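Local coordinates for protein endoglucanase E (Clostridium thermocellum, PDB 2WAO) that probably removes acetyl groups from plant cell-wall polysaccharides through its family 2 carbohydrate esterase domain, which also binds cello-oligosaccharides such as cellohexaose in its active-site cleft, at residues Asn53-Ile58 / Val102-Phe107. Sequence-based numbering, arbitrary orientation.
Sequences NWFQAI and VQFLGF
Asn53 and Phe55 both meet Val102, and Phe55 also reaches Phe104, between the two facing sheets of the N-terminal beta-sandwich of the family 2 carbohydrate esterase module. The segment axes come no closer than 10.4 Å and cross at -48°, and no hydrogen bond links the segments, as expected of packing between sheets. Strand 52-59 pairs with 62-70 and 85-93, whereas 102-108 lies beside 43-49 in the other sheet. Along 53-58, Asn53 comes first: its CB points toward the opposite strand and lies 4.1 Å from Val102 CG2, a van der Waals contact at the end of the interface. Two residues on, with CG anti to its own carbonyl carbon (chi1 -52°), the Phe55 ring reaches out to meet Val102 approaching from the opposite direction. CG2 of that valine sits at the ring edge, near the ring plane, 3.8 Å from Phe55 CZ, and Val102 CG1 lies equally near CZ. Contact with Phe104 is looser and oblique, Phe55 CE1 to Phe104 CZ being 4.3 Å. Ile47 of strand 43-49 touches both Phe55 and Val102, extending this buried apolar layer. Val102 also packs on Phe104 within its own strand, CG1 standing 3.7 Å above the ring plane, displaced toward the rim.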
ATOM      1  N   ASN A  53       5.256  -5.349 -13.910  1.00  7.39           N
ATOM      2  CA  ASN A  53       4.681  -4.263 -13.131  1.00  7.33           C
ATOM      3  C   ASN A  53       3.763  -3.415 -13.992  1.00  7.95           C
ATOM      4  O   ASN A  53       4.026  -3.173 -15.191  1.00  8.44           O
ATOM      5  CB  ASN A  53       5.793  -3.382 -12.521  1.00  6.36           C
ATOM      6  CG  ASN A  53       6.406  -4.018 -11.277  1.00 10.99           C
ATOM      7  OD1 ASN A  53       7.590  -4.373 -11.254  1.00  8.97           O
ATOM      8  ND2 ASN A  53       5.597  -4.170 -10.242  1.00  7.99           N
ATOM      9  N   TRP A  54       2.722  -2.904 -13.357  1.00  6.17           N
ATOM     10  CA  TRP A  54       1.751  -2.074 -14.025  1.00  5.53           C
ATOM     11  C   TRP A  54       1.768  -0.716 -13.366  1.00  5.58           C
ATOM     12  O   TRP A  54       1.945  -0.634 -12.142  1.00  4.92           O
ATOM     13  CB  TRP A  54       0.337  -2.678 -13.864  1.00  5.72           C
ATOM     14  CG  TRP A  54       0.096  -3.831 -14.868  1.00  5.56           C
ATOM     15  CD1 TRP A  54       0.630  -5.100 -14.829  1.00  7.77           C
ATOM     16  CD2 TRP A  54      -0.617  -3.725 -16.106  1.00  6.82           C
ATOM     17  NE1 TRP A  54       0.219  -5.826 -15.959  1.00  7.83           N
ATOM     18  CE2 TRP A  54      -0.531  -4.996 -16.757  1.00  6.36           C
ATOM     19  CE3 TRP A  54      -1.336  -2.679 -16.725  1.00  7.65           C
ATOM     20  CZ2 TRP A  54      -1.156  -5.258 -18.000  1.00  7.67           C
ATOM     21  CZ3 TRP A  54      -1.956  -2.942 -17.971  1.00  9.33           C
ATOM     22  CH2 TRP A  54      -1.846  -4.229 -18.586  1.00  7.30           C
ATOM     23  N   PHE A  55       1.499   0.293 -14.183  1.00  6.18           N
ATOM     24  CA  PHE A  55       1.490   1.713 -13.794  1.00  5.94           C
ATOM     25  C   PHE A  55       0.259   2.442 -14.283  1.00  7.43           C
ATOM     26  O   PHE A  55      -0.370   2.049 -15.272  1.00  6.51           O
ATOM     27  CB  PHE A  55       2.719   2.442 -14.327  1.00  6.17           C
ATOM     28  CG  PHE A  55       4.013   1.761 -13.978  1.00  6.32           C
ATOM     29  CD1 PHE A  55       4.717   2.111 -12.830  1.00  7.45           C
ATOM     30  CD2 PHE A  55       4.457   0.691 -14.759  1.00  5.76           C
ATOM     31  CE1 PHE A  55       5.913   1.417 -12.465  1.00 10.57           C
ATOM     32  CE2 PHE A  55       5.648   0.003 -14.417  1.00 10.05           C
ATOM     33  CZ  PHE A  55       6.366   0.381 -13.272  1.00  8.96           C
ATOM     34  N   GLN A  56      -0.059   3.553 -13.619  1.00  7.62           N
ATOM     35  CA  GLN A  56      -1.065   4.480 -14.159  1.00  9.15           C
ATOM     36  C   GLN A  56      -0.525   5.891 -13.960  1.00  9.46           C
ATOM     37  O   GLN A  56       0.039   6.187 -12.876  1.00  8.88           O
ATOM     38  CB  GLN A  56      -2.390   4.340 -13.414  1.00  9.29           C
ATOM     39  CG  GLN A  56      -3.528   5.224 -14.030  1.00 10.02           C
ATOM     40  CD  GLN A  56      -4.876   4.837 -13.527  1.00 15.55           C
ATOM     41  OE1 GLN A  56      -5.835   4.598 -14.320  1.00 14.61           O
ATOM     42  NE2 GLN A  56      -4.994   4.764 -12.186  1.00 13.78           N
ATOM     43  N   ALA A  57      -0.667   6.728 -15.006  1.00  9.70           N
ATOM     44  CA  ALA A  57      -0.427   8.180 -14.933  1.00  9.49           C
ATOM     45  C   ALA A  57      -1.748   8.874 -14.609  1.00  9.68           C
ATOM     46  O   ALA A  57      -2.793   8.534 -15.157  1.00 11.35           O
ATOM     47  CB  ALA A  57       0.122   8.682 -16.279  1.00 10.32           C
ATOM     48  N   ILE A  58      -1.720   9.821 -13.680  1.00  8.72           N
ATOM     49  CA  ILE A  58      -2.891  10.611 -13.344  1.00  8.90           C
ATOM     50  C   ILE A  58      -2.509  12.044 -13.643  1.00  9.42           C
ATOM     51  O   ILE A  58      -1.604  12.587 -13.000  1.00  9.95           O
ATOM     52  CB  ILE A  58      -3.324  10.459 -11.855  1.00  8.27           C
ATOM     53  CG1 ILE A  58      -3.585   8.983 -11.499  1.00  9.81           C
ATOM     54  CG2 ILE A  58      -4.630  11.253 -11.615  1.00  8.70           C
ATOM     55  CD1 ILE A  58      -2.389   8.236 -10.943  1.00  9.80           C
ATOM     56  N   VAL A 102      11.448  -1.521  -9.498  1.00  9.93           N
ATOM     57  CA  VAL A 102      11.280  -0.634 -10.631  1.00 10.01           C
ATOM     58  C   VAL A 102      12.270   0.519 -10.444  1.00  9.68           C
ATOM     59  O   VAL A 102      12.424   1.034  -9.330  1.00  9.77           O
ATOM     60  CB  VAL A 102       9.847  -0.085 -10.599  1.00 10.03           C
ATOM     61  CG1 VAL A 102       9.646   1.204 -11.503  1.00 10.66           C
ATOM     62  CG2 VAL A 102       8.890  -1.212 -10.981  1.00 11.33           C
ATOM     63  N   GLN A 103      12.895   0.918 -11.534  1.00  9.15           N
ATOM     64  CA  GLN A 103      13.826   2.050 -11.501  1.00  9.53           C
ATOM     65  C   GLN A 103      13.303   3.088 -12.488  1.00  9.81           C
ATOM     66  O   GLN A 103      12.944   2.749 -13.635  1.00  9.38           O
ATOM     67  CB  GLN A 103      15.226   1.552 -11.865  1.00  8.04           C
ATOM     68  CG  GLN A 103      16.316   2.639 -11.805  1.00  9.08           C
ATOM     69  CD  GLN A 103      17.724   2.098 -11.985  1.00 12.50           C
ATOM     70  OE1 GLN A 103      17.945   1.094 -12.702  1.00 12.73           O
ATOM     71  NE2 GLN A 103      18.694   2.736 -11.307  1.00 12.85           N
ATOM     72  N   PHE A 104      13.242   4.343 -12.032  1.00  9.01           N
ATOM     73  CA  PHE A 104      12.826   5.444 -12.873  1.00 10.10           C
ATOM     74  C   PHE A 104      14.073   6.048 -13.446  1.00 11.11           C
ATOM     75  O   PHE A 104      14.960   6.504 -12.706  1.00 11.62           O
ATOM     76  CB  PHE A 104      11.943   6.466 -12.112  1.00  9.96           C
ATOM     77  CG  PHE A 104      10.660   5.862 -11.657  1.00 11.67           C
ATOM     78  CD1 PHE A 104       9.629   5.658 -12.554  1.00 13.13           C
ATOM     79  CD2 PHE A 104      10.528   5.404 -10.351  1.00 10.09           C
ATOM     80  CE1 PHE A 104       8.445   5.036 -12.148  1.00 15.49           C
ATOM     81  CE2 PHE A 104       9.357   4.771  -9.924  1.00 14.35           C
ATOM     82  CZ  PHE A 104       8.310   4.594 -10.830  1.00 13.55           C
ATOM     83  N   LEU A 105      14.168   5.987 -14.768  1.00 11.13           N
ATOM     84  CA  LEU A 105      15.394   6.397 -15.432  1.00 12.79           C
ATOM     85  C   LEU A 105      15.342   7.783 -16.063  1.00 13.80           C
ATOM     86  O   LEU A 105      16.337   8.217 -16.628  1.00 15.85           O
ATOM     87  CB  LEU A 105      15.837   5.340 -16.438  1.00 12.71           C
ATOM     88  CG  LEU A 105      16.210   4.016 -15.789  1.00 11.65           C
ATOM     89  CD1 LEU A 105      16.212   2.982 -16.911  1.00 12.72           C
ATOM     90  CD2 LEU A 105      17.575   4.088 -15.093  1.00 11.62           C
ATOM     91  N   GLY A 106      14.223   8.495 -15.929  1.00 12.84           N
ATOM     92  CA  GLY A 106      14.174   9.866 -16.412  1.00 12.76           C
ATOM     93  C   GLY A 106      12.900  10.202 -17.126  1.00 12.58           C
ATOM     94  O   GLY A 106      12.268   9.338 -17.720  1.00 13.27           O
ATOM     95  N   PHE A 107      12.538  11.473 -17.067  1.00 12.22           N
ATOM     96  CA  PHE A 107      11.363  11.970 -17.758  1.00 12.90           C
ATOM     97  C   PHE A 107      11.780  12.769 -18.968  1.00 14.34           C
ATOM     98  O   PHE A 107      12.900  13.272 -19.021  1.00 14.06           O
ATOM     99  CB  PHE A 107      10.526  12.837 -16.809  1.00 12.78           C
ATOM    100  CG  PHE A 107       9.767  12.042 -15.766  1.00 11.48           C
ATOM    101  CD1 PHE A 107       8.442  11.666 -15.989  1.00 11.70           C
ATOM    102  CD2 PHE A 107      10.374  11.694 -14.552  1.00 16.25           C
ATOM    103  CE1 PHE A 107       7.735  10.914 -14.999  1.00 12.51           C
ATOM    104  CE2 PHE A 107       9.684  10.961 -13.560  1.00 12.83           C
ATOM    105  CZ  PHE A 107       8.383  10.574 -13.789  1.00 10.79           C
TER